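PDB 2W1J: putative sortase from Streptococcus pneumoniae, which probably catalyses the transpeptidation reactions that covalently join pilin subunits during assembly of the pilus fibre, as a class C sortase. Local coordinates for residues D126-K131 and H185-R190. Sequence-based numbering, arbitrary orientation.
Sequences DLTKLK and HRLLVR
Leu127 packs over Leu187 and Val189, bringing a 3-10 turn of the loop 126-131 down on strand 185-194 of the sortase beta-barrel. The turn is defined by two i to i+3 backbone bonds, Lys129 N to Asp126 O and Leu130 N to Leu127 O. The nearest CA atoms across the contact, those of Leu127 and Val189, are 7.5 Å apart, a separation bridged mainly by apolar side chains. Followed outward, Leu127 meets the strand in sequence: CB lies 4.0 Å from Leu187 CD2, CG lies 3.9 Å from Val189 CG2, and CD2 remains beside that same methyl at 4.1 Å. An off-staggered chi1 of -130° accompanies this placement of CG and CD2 beside Val189 CG2. Beyond the strand's own residues, Leu127 also reaches Thr176 of strand 170-178 and Ile71 of strand 65-71, so this buried leucine touches three strands of the sheet.

Leu187 and Val189 alternate with Leu188 along the strand, and both direct their CB atoms at the loop whereas Leu188 faces the other way. In Val189 the two methyls divide the work. CG1, trans to the backbone N (chi1 173°), receives Leu130 CD1 at 4.0 Å, while CG2 serves Leu127; the side chains of Leu130 and Val189 meet nearly at right angles. Leu130 continues onto Val73 and Ile71, so the loop spans from strand 185-194 to the region of strand 65-71.

At the exposed margin, Thr128 adds a methyl contact although its CB points away from the strand. CG2 returns along the backbone N side to meet Leu187 CD2 at 3.8 Å, and that leucine methyl also lies 4.0 Å from Thr128 N.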
# COMPACT_ATOMS: atom_id res chain seq x y z
N ASP A 126 -11.28 5.68 8.48
CA ASP A 126 -11.45 7.11 8.21
C ASP A 126 -11.04 7.53 6.79
O ASP A 126 -10.96 8.72 6.49
CB ASP A 126 -10.73 7.96 9.26
CG ASP A 126 -11.44 7.96 10.60
OD1 ASP A 126 -12.67 7.71 10.66
OD2 ASP A 126 -10.75 8.21 11.61
N LEU A 127 -10.80 6.56 5.91
CA LEU A 127 -10.48 6.91 4.52
C LEU A 127 -11.58 7.74 3.88
O LEU A 127 -11.31 8.56 3.00
CB LEU A 127 -10.26 5.64 3.69
CG LEU A 127 -8.98 5.58 2.86
CD1 LEU A 127 -7.70 5.83 3.66
CD2 LEU A 127 -8.90 4.25 2.12
N THR A 128 -12.82 7.57 4.35
CA THR A 128 -13.95 8.34 3.81
C THR A 128 -13.84 9.83 4.13
O THR A 128 -14.58 10.63 3.54
CB THR A 128 -15.30 7.84 4.36
OG1 THR A 128 -15.26 7.82 5.79
CG2 THR A 128 -15.60 6.44 3.83
N LYS A 129 -12.99 10.19 5.08
CA LYS A 129 -12.79 11.59 5.43
C LYS A 129 -11.81 12.29 4.49
O LYS A 129 -11.74 13.52 4.48
CB LYS A 129 -12.27 11.74 6.86
CG LYS A 129 -13.27 11.30 7.93
CD LYS A 129 -12.74 11.45 9.35
CE LYS A 129 -12.51 12.91 9.73
NZ LYS A 129 -12.06 13.02 11.15
N LEU A 130 -11.02 11.53 3.74
CA LEU A 130 -10.00 12.12 2.89
C LEU A 130 -10.60 12.88 1.73
O LEU A 130 -11.59 12.45 1.12
CB LEU A 130 -9.04 11.05 2.38
CG LEU A 130 -8.21 10.38 3.46
CD1 LEU A 130 -7.30 9.35 2.81
CD2 LEU A 130 -7.42 11.41 4.27
N LYS A 131 -9.97 14.00 1.42
CA LYS A 131 -10.41 14.89 0.35
C LYS A 131 -9.33 15.00 -0.71
O LYS A 131 -8.14 14.85 -0.40
CB LYS A 131 -10.68 16.28 0.90
CG LYS A 131 -11.81 16.32 1.93
CD LYS A 131 -12.12 17.74 2.36
CE LYS A 131 -12.90 18.48 1.29
NZ LYS A 131 -13.40 19.82 1.74
N HIS A 185 -19.12 -2.67 -1.65
CA HIS A 185 -18.31 -2.03 -2.68
C HIS A 185 -16.93 -1.75 -2.12
O HIS A 185 -16.62 -2.13 -0.99
CB HIS A 185 -19.01 -0.76 -3.15
CG HIS A 185 -20.28 -1.04 -3.88
ND1 HIS A 185 -21.46 -1.33 -3.24
CD2 HIS A 185 -20.53 -1.17 -5.21
CE1 HIS A 185 -22.40 -1.58 -4.13
NE2 HIS A 185 -21.86 -1.49 -5.34
N ARG A 186 -16.10 -1.10 -2.92
CA ARG A 186 -14.75 -0.73 -2.47
C ARG A 186 -14.54 0.75 -2.71
O ARG A 186 -15.01 1.31 -3.71
CB ARG A 186 -13.66 -1.54 -3.19
CG ARG A 186 -13.88 -3.05 -3.17
CD ARG A 186 -13.73 -3.64 -1.78
NE ARG A 186 -14.00 -5.08 -1.75
CZ ARG A 186 -15.08 -5.65 -1.23
NH1 ARG A 186 -16.05 -4.92 -0.70
NH2 ARG A 186 -15.20 -6.98 -1.25
N LEU A 187 -13.85 1.38 -1.77
CA LEU A 187 -13.46 2.79 -1.86
C LEU A 187 -12.00 2.84 -2.27
O LEU A 187 -11.15 2.18 -1.65
CB LEU A 187 -13.64 3.45 -0.50
CG LEU A 187 -13.27 4.93 -0.40
CD1 LEU A 187 -14.24 5.76 -1.20
CD2 LEU A 187 -13.25 5.41 1.05
N LEU A 188 -11.72 3.65 -3.29
CA LEU A 188 -10.37 3.83 -3.82
C LEU A 188 -9.98 5.29 -3.65
O LEU A 188 -10.62 6.16 -4.23
CB LEU A 188 -10.34 3.54 -5.32
CG LEU A 188 -10.66 2.14 -5.81
CD1 LEU A 188 -10.35 1.99 -7.28
CD2 LEU A 188 -9.98 1.09 -5.00
N VAL A 189 -8.93 5.54 -2.88
CA VAL A 189 -8.41 6.88 -2.72
C VAL A 189 -7.06 6.90 -3.43
O VAL A 189 -6.11 6.29 -2.95
CB VAL A 189 -8.27 7.25 -1.24
CG1 VAL A 189 -7.57 8.59 -1.09
CG2 VAL A 189 -9.66 7.28 -0.57
N ARG A 190 -7.01 7.57 -4.58
CA ARG A 190 -5.80 7.58 -5.40
C ARG A 190 -5.04 8.87 -5.20
O ARG A 190 -5.62 9.95 -5.27
CB ARG A 190 -6.16 7.46 -6.89
CG ARG A 190 -4.94 7.31 -7.79
CD ARG A 190 -5.35 7.26 -9.24
NE ARG A 190 -5.77 8.57 -9.73
CZ ARG A 190 -6.23 8.79 -10.95
NH1 ARG A 190 -6.42 7.78 -11.79
NH2 ARG A 190 -6.54 10.03 -11.33